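Local coordinates for protein lactoylglutathione lyase (Pseudomonas aeruginosa, PDB 4MTS) that belongs to the glyoxalase/bleomycin resistance/dioxygenase superfamily and, as a two-chain assembly, binds nickel at a site built by both subunits, at residues A82-C86 / R98-L102; R107-A111 / E122-T128. All coordinates share one frame; numbering follows the deposited sequence.

Contact 1 (A82-C86 / R98-L102)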
ATOM      1  N   ALA A  82       2.679  16.456 -12.562  1.00 20.85           N
ATOM      2  CA  ALA A  82       2.835  15.092 -13.046  1.00 18.96           C
ATOM      3  C   ALA A  82       3.689  14.970 -14.305  1.00 21.13           C
ATOM      4  O   ALA A  82       4.476  14.033 -14.397  1.00 18.24           O
ATOM      5  CB  ALA A  82       1.472  14.446 -13.240  1.00 18.93           C
ATOM      6  N   ALA A  83       3.586  15.929 -15.256  1.00 19.71           N
ATOM      7  CA  ALA A  83       4.419  15.881 -16.470  1.00 20.36           C
ATOM      8  C   ALA A  83       5.908  16.003 -16.111  1.00 22.52           C
ATOM      9  O   ALA A  83       6.731  15.321 -16.706  1.00 21.12           O
ATOM     10  CB  ALA A  83       4.023  16.990 -17.444  1.00 21.02           C
ATOM     11  N   VAL A  84       6.224  16.852 -15.130  1.00 20.42           N
ATOM     12  CA  VAL A  84       7.605  17.062 -14.655  1.00 20.85           C
ATOM     13  C   VAL A  84       8.141  15.774 -13.973  1.00 23.41           C
ATOM     14  O   VAL A  84       9.250  15.330 -14.278  1.00 22.00           O
ATOM     15  CB  VAL A  84       7.712  18.317 -13.761  1.00 25.32           C
ATOM     16  CG1 VAL A  84       9.040  18.349 -13.006  1.00 24.85           C
ATOM     17  CG2 VAL A  84       7.535  19.592 -14.593  1.00 25.26           C
ATOM     18  N   THR A  85       7.345  15.167 -13.087  1.00 19.26           N
ATOM     19  CA  THR A  85       7.760  13.907 -12.444  1.00 17.98           C
ATOM     20  C   THR A  85       7.973  12.791 -13.490  1.00 20.78           C
ATOM     21  O   THR A  85       8.954  12.057 -13.387  1.00 18.12           O
ATOM     22  CB  THR A  85       6.830  13.560 -11.288  1.00 18.18           C
ATOM     23  OG1 THR A  85       6.739  14.714 -10.474  1.00 19.73           O
ATOM     24  CG2 THR A  85       7.354  12.395 -10.423  1.00 19.28           C
ATOM     25  N   CYS A  86       7.090  12.692 -14.527  1.00 18.77           N
ATOM     26  CA  CYS A  86       7.238  11.706 -15.601  1.00 18.18           C
ATOM     27  C   CYS A  86       8.533  11.894 -16.357  1.00 22.85           C
ATOM     28  O   CYS A  86       9.210  10.917 -16.666  1.00 21.50           O
ATOM     29  CB  CYS A  86       6.052  11.768 -16.558  1.00 18.14           C
ATOM     30  SG  CYS A  86       4.530  11.076 -15.877  1.00 21.43           S
ATOM     31  N   ARG A  98       1.860   5.424 -18.357  1.00 16.44           N
ATOM     32  CA  ARG A  98       0.804   6.351 -18.755  1.00 15.72           C
ATOM     33  C   ARG A  98       1.280   7.745 -18.421  1.00 20.07           C
ATOM     34  O   ARG A  98       1.442   8.080 -17.236  1.00 17.45           O
ATOM     35  CB  ARG A  98      -0.551   6.021 -18.069  1.00 17.79           C
ATOM     36  CG  ARG A  98      -1.676   6.948 -18.500  1.00 21.11           C
ATOM     37  CD  ARG A  98      -2.886   6.880 -17.593  1.00 39.03           C
ATOM     38  NE  ARG A  98      -4.043   7.581 -18.165  1.00 54.12           N
ATOM     39  CZ  ARG A  98      -4.273   8.891 -18.063  1.00 71.46           C
ATOM     40  NH1 ARG A  98      -3.412   9.678 -17.427  1.00 58.97           N
ATOM     41  NH2 ARG A  98      -5.359   9.423 -18.606  1.00 61.06           N
ATOM     42  N   GLU A  99       1.529   8.561 -19.481  1.00 17.09           N
ATOM     43  CA  GLU A  99       1.988   9.935 -19.396  1.00 16.93           C
ATOM     44  C   GLU A  99       0.903  10.778 -18.774  1.00 21.16           C
ATOM     45  O   GLU A  99      -0.285  10.530 -19.003  1.00 19.66           O
ATOM     46  CB  GLU A  99       2.344  10.479 -20.822  1.00 18.88           C
ATOM     47  CG  GLU A  99       2.712  11.967 -20.897  1.00 29.08           C
ATOM     48  CD  GLU A  99       3.891  12.397 -20.037  1.00 35.42           C
ATOM     49  OE1 GLU A  99       4.795  11.559 -19.816  1.00 30.55           O
ATOM     50  OE2 GLU A  99       3.893  13.550 -19.546  1.00 26.22           O
ATOM     51  N   ALA A 100       1.311  11.783 -18.006  1.00 17.83           N
ATOM     52  CA  ALA A 100       0.462  12.787 -17.376  1.00 17.65           C
ATOM     53  C   ALA A 100      -0.598  13.337 -18.343  1.00 22.76           C
ATOM     54  O   ALA A 100      -0.291  13.707 -19.488  1.00 21.62           O
ATOM     55  CB  ALA A 100       1.316  13.928 -16.873  1.00 19.20           C
ATOM     56  N   GLY A 101      -1.834  13.330 -17.881  1.00 20.57           N
ATOM     57  CA  GLY A 101      -2.986  13.788 -18.649  1.00 21.41           C
ATOM     58  C   GLY A 101      -4.245  13.607 -17.841  1.00 26.17           C
ATOM     59  O   GLY A 101      -4.200  13.003 -16.768  1.00 22.43           O
ATOM     60  N   LEU A 102      -5.382  14.117 -18.335  1.00 26.53           N
ATOM     61  CA  LEU A 102      -6.630  13.972 -17.575  1.00 28.60           C
ATOM     62  C   LEU A 102      -7.076  12.521 -17.502  1.00 36.81           C
ATOM     63  O   LEU A 102      -6.902  11.780 -18.468  1.00 34.68           O
ATOM     64  CB  LEU A 102      -7.754  14.884 -18.107  1.00 28.71           C
ATOM     65  CG  LEU A 102      -7.527  16.408 -18.017  1.00 33.98           C
ATOM     66  CD1 LEU A 102      -8.741  17.174 -18.540  1.00 33.86           C
ATOM     67  CD2 LEU A 102      -7.309  16.866 -16.599  1.00 38.30           C
TER
HETATM   68  O   HOH W   1       6.340  14.394 -19.257  1.00 29.91           O
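The methyl of A100 presses into the first turn of helix 82-91. Its CB lies 3.4 Å from A83 N and 3.7 Å from A82 CB, so it meets the backbone between the two alanines as well as their side chains. One turn on, C86 SG sits beside that methyl, 3.9 Å from A100 N, a backbone N-H that is buried without any acceptor modelled.

E99 comes alongside the helix. CG is anti to the backbone N (chi1 174°) and the chain bends at chi2, bringing the carboxylate over to the helix, with OE1 3.5 Å from C86 CB. OE1 pairs in a salt bridge with R90 farther along the helix, and OE2 accepts at 2.6 Å from a water that also donates to A83 O.

The chain turns a corner at A100, and beyond it the edge of the R98 guanidinium faces two carbonyl oxygens: NH2 donates to L102 O at 2.8 Å, from above the carbonyl plane, and NH1 weakly to G101 O. C86 and A82 pack on strand 109-114. Helix 82-91 packed on one face of its sheet is the arrangement of the βαβββ module of the glyoxalase fold, here strand 72-79, the helix and the following strands.

Contact 2 (R107-A111 / E122-T128). With NI (nickel (II) ion), chain E.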
ATOM      1  N   ARG A 107     -11.394  15.123 -14.125  1.00 44.95           N
ATOM      2  CA  ARG A 107     -10.579  16.336 -14.254  1.00 43.18           C
ATOM      3  C   ARG A 107      -9.224  16.268 -13.518  1.00 41.87           C
ATOM      4  O   ARG A 107      -8.465  17.241 -13.531  1.00 40.69           O
ATOM      5  CB  ARG A 107     -11.388  17.559 -13.804  1.00 46.10           C
ATOM      6  CG  ARG A 107     -12.519  17.926 -14.768  1.00 62.22           C
ATOM      7  CD  ARG A 107     -13.215  19.206 -14.358  1.00 75.05           C
ATOM      8  NE  ARG A 107     -12.366  20.380 -14.558  1.00 83.31           N
ATOM      9  CZ  ARG A 107     -12.483  21.509 -13.871  1.00 99.37           C
ATOM     10  NH1 ARG A 107     -13.410  21.628 -12.928  1.00 86.45           N
ATOM     11  NH2 ARG A 107     -11.670  22.529 -14.117  1.00 87.96           N
ATOM     12  N   SER A 108      -8.917  15.130 -12.872  1.00 35.08           N
ATOM     13  CA  SER A 108      -7.637  14.973 -12.190  1.00 32.29           C
ATOM     14  C   SER A 108      -6.528  14.634 -13.192  1.00 28.43           C
ATOM     15  O   SER A 108      -6.749  13.854 -14.122  1.00 26.74           O
ATOM     16  CB  SER A 108      -7.724  13.913 -11.093  1.00 38.10           C
ATOM     17  OG  SER A 108      -8.223  12.693 -11.613  1.00 49.15           O
ATOM     18  N   VAL A 109      -5.364  15.274 -13.039  1.00 21.89           N
ATOM     19  CA  VAL A 109      -4.188  15.049 -13.870  1.00 19.87           C
ATOM     20  C   VAL A 109      -3.455  13.879 -13.181  1.00 20.92           C
ATOM     21  O   VAL A 109      -3.108  13.989 -12.004  1.00 19.33           O
ATOM     22  CB  VAL A 109      -3.291  16.316 -14.005  1.00 25.14           C
ATOM     23  CG1 VAL A 109      -1.996  16.005 -14.767  1.00 24.46           C
ATOM     24  CG2 VAL A 109      -4.052  17.468 -14.672  1.00 25.35           C
ATOM     25  N   ILE A 110      -3.356  12.737 -13.882  1.00 18.90           N
ATOM     26  CA  ILE A 110      -2.764  11.499 -13.373  1.00 18.23           C
ATOM     27  C   ILE A 110      -1.710  10.977 -14.350  1.00 20.40           C
ATOM     28  O   ILE A 110      -1.789  11.212 -15.559  1.00 20.43           O
ATOM     29  CB  ILE A 110      -3.908  10.431 -13.115  1.00 22.15           C
ATOM     30  CG1 ILE A 110      -4.893  10.933 -12.011  1.00 22.54           C
ATOM     31  CG2 ILE A 110      -3.347   9.047 -12.740  1.00 24.77           C
ATOM     32  CD1 ILE A 110      -6.098  10.119 -11.799  1.00 38.41           C
ATOM     33  N   ALA A 111      -0.758  10.215 -13.819  1.00 13.05           N
ATOM     34  CA  ALA A 111       0.263   9.530 -14.595  1.00 12.08           C
ATOM     35  C   ALA A 111       0.544   8.216 -13.861  1.00 16.90           C
ATOM     36  O   ALA A 111       0.202   8.073 -12.682  1.00 14.95           O
ATOM     37  CB  ALA A 111       1.541  10.364 -14.633  1.00 12.22           C
ATOM     38  N   GLU A 122       1.015   5.447  -8.962  1.00 10.38           N
ATOM     39  CA  GLU A 122       0.064   6.409  -9.509  1.00 11.22           C
ATOM     40  C   GLU A 122       0.459   7.798  -9.048  1.00 15.72           C
ATOM     41  O   GLU A 122       0.578   8.063  -7.840  1.00 15.50           O
ATOM     42  CB  GLU A 122      -1.343   6.044  -8.998  1.00 12.45           C
ATOM     43  CG  GLU A 122      -2.470   6.953  -9.502  1.00 16.45           C
ATOM     44  CD  GLU A 122      -3.832   6.429  -9.100  1.00 22.67           C
ATOM     45  OE1 GLU A 122      -4.080   6.309  -7.883  1.00 12.15           O
ATOM     46  OE2 GLU A 122      -4.609   6.029  -9.999  1.00 26.59           O
ATOM     47  N   LEU A 123       0.649   8.697 -10.001  1.00 10.65           N
ATOM     48  CA  LEU A 123       0.946  10.100  -9.666  1.00 11.04           C
ATOM     49  C   LEU A 123      -0.319  10.925  -9.832  1.00 15.45           C
ATOM     50  O   LEU A 123      -0.959  10.848 -10.875  1.00 16.14           O
ATOM     51  CB  LEU A 123       2.054  10.654 -10.579  1.00 10.95           C
ATOM     52  CG  LEU A 123       3.335   9.853 -10.690  1.00 15.74           C
ATOM     53  CD1 LEU A 123       4.331  10.561 -11.637  1.00 17.57           C
ATOM     54  CD2 LEU A 123       3.963   9.585  -9.312  1.00 16.82           C
ATOM     55  N   ILE A 124      -0.691  11.686  -8.812  1.00 13.16           N
ATOM     56  CA  ILE A 124      -1.901  12.517  -8.855  1.00 12.38           C
ATOM     57  C   ILE A 124      -1.493  13.949  -8.607  1.00 17.84           C
ATOM     58  O   ILE A 124      -0.950  14.267  -7.551  1.00 17.45           O
ATOM     59  CB  ILE A 124      -3.002  12.030  -7.878  1.00 15.29           C
ATOM     60  CG1 ILE A 124      -3.313  10.538  -8.128  1.00 14.96           C
ATOM     61  CG2 ILE A 124      -4.283  12.923  -8.040  1.00 16.27           C
ATOM     62  CD1 ILE A 124      -4.414   9.889  -7.184  1.00 18.90           C
ATOM     63  N   GLN A 125      -1.687  14.809  -9.603  1.00 16.39           N
ATOM     64  CA  GLN A 125      -1.294  16.213  -9.484  1.00 17.53           C
ATOM     65  C   GLN A 125      -2.097  16.966  -8.431  1.00 23.53           C
ATOM     66  O   GLN A 125      -3.326  16.920  -8.450  1.00 24.55           O
ATOM     67  CB  GLN A 125      -1.410  16.906 -10.853  1.00 18.80           C
ATOM     68  CG  GLN A 125      -0.819  18.320 -10.861  1.00 24.84           C
ATOM     69  CD  GLN A 125      -0.508  18.674 -12.279  1.00 31.47           C
ATOM     70  OE1 GLN A 125       0.187  17.935 -12.981  1.00 21.88           O
ATOM     71  NE2 GLN A 125      -1.081  19.766 -12.749  1.00 26.29           N
ATOM     72  N   LYS A 126      -1.400  17.688  -7.536  1.00 23.67           N
ATOM     73  CA  LYS A 126      -1.980  18.484  -6.446  1.00 25.59           C
ATOM     74  C   LYS A 126      -3.028  19.461  -6.952  1.00 35.40           C
ATOM     75  O   LYS A 126      -2.840  20.089  -8.002  1.00 34.87           O
ATOM     76  CB  LYS A 126      -0.879  19.213  -5.661  1.00 28.62           C
ATOM     77  CG  LYS A 126      -1.270  19.531  -4.218  1.00 48.86           C
ATOM     78  CD  LYS A 126      -0.108  20.122  -3.433  1.00 61.01           C
ATOM     79  CE  LYS A 126      -0.583  20.884  -2.219  1.00 74.18           C
ATOM     80  NZ  LYS A 126       0.552  21.445  -1.437  1.00 85.94           N
ATOM     81  N   GLY A 127      -4.148  19.503  -6.234  1.00 35.47           N
ATOM     82  CA  GLY A 127      -5.301  20.336  -6.538  1.00 36.49           C
ATOM     83  C   GLY A 127      -6.367  19.644  -7.366  1.00 44.64           C
ATOM     84  O   GLY A 127      -7.561  19.926  -7.199  1.00 46.61           O
ATOM     85  N   THR A 128      -5.946  18.733  -8.262  1.00 40.74           N
ATOM     86  CA  THR A 128      -6.824  18.034  -9.207  1.00 40.51           C
ATOM     87  C   THR A 128      -7.573  16.820  -8.636  1.00 45.81           C
ATOM     88  O   THR A 128      -8.623  16.459  -9.180  1.00 46.23           O
ATOM     89  CB  THR A 128      -6.054  17.639 -10.483  1.00 41.67           C
ATOM     90  OG1 THR A 128      -5.287  16.457 -10.221  1.00 34.76           O
ATOM     91  CG2 THR A 128      -5.180  18.769 -11.048  1.00 39.20           C
TER
HETATM   92 NI    NI E 203      -5.467   5.086  -6.848  1.00 12.46          NI
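V109 and Q125 run alongside each other in the same direction, their CB atoms 3.7 Å apart. With chi1 at -171° the Q125 chain leaves on the side away from its own N and runs on extended, which lays its amide along the valine with OE1 3.4 Å from V109 CG1. That oxygen is held by the backbone N of A82, at the start of helix 82-91. Beneath the pair, Q125 N donates to V109 O at 2.9 Å in a nearly straight bond.

T128 meets the same valine obliquely, methyl to methyl through the two CG2 atoms. Its OG1 accepts from V109 N at 3.1 Å and donates to Q125 O at 2.7 Å, so the hydroxyl bridges V109 and Q125, three residues after strand 120-125 ends; T128 N also donates to Q125 O.

Strands 109-114 and 120-125 form an antiparallel β-hairpin, part of the curled sheet of the βαβββ module. A111 and L123 are a hydrogen-bonded pair: A111 N donates to a lone pair of L123 O in its carbonyl plane, and L123 N returns a bond to A111 O. A111 CB lies against L123 CB and CD1 on the face that carries helix 82-91. I110 and I124 are a non-hydrogen-bonded pair on the other face, touching through CG1 at 4.2 Å.

I110 CG2 also meets E122 CG, the two side chains lying across each other. Extended beyond CG, E122 delivers OE1 to the nickel at 2.1 Å; H74, with H5 and E56 of the second subunit, also binds the metal, while OE2 hydrogen-bonds a glycerol.

Overall arrangement
From the N terminus, the chain first passes through the four-stranded sheet that includes strand 2-9, then enters the second module at strand 72-79. Helix 82-91 follows, and contact 1 closes the short excursion through it by meeting the chain again at 98-102. After a short loop strand 109-114 begins, and contact 2 closes the hairpin with strand 120-125 near the C terminus. The two loops run in series, neither nested nor crossed, with centres about 8 Å apart. They join laterally: G101 and I110 share a backbone bond between neighbouring strands, and L102 packs on R107. They tie helix 82-91, strand 101-102 and the nickel-bearing hairpin together, the helix lying as a second layer on the sheet.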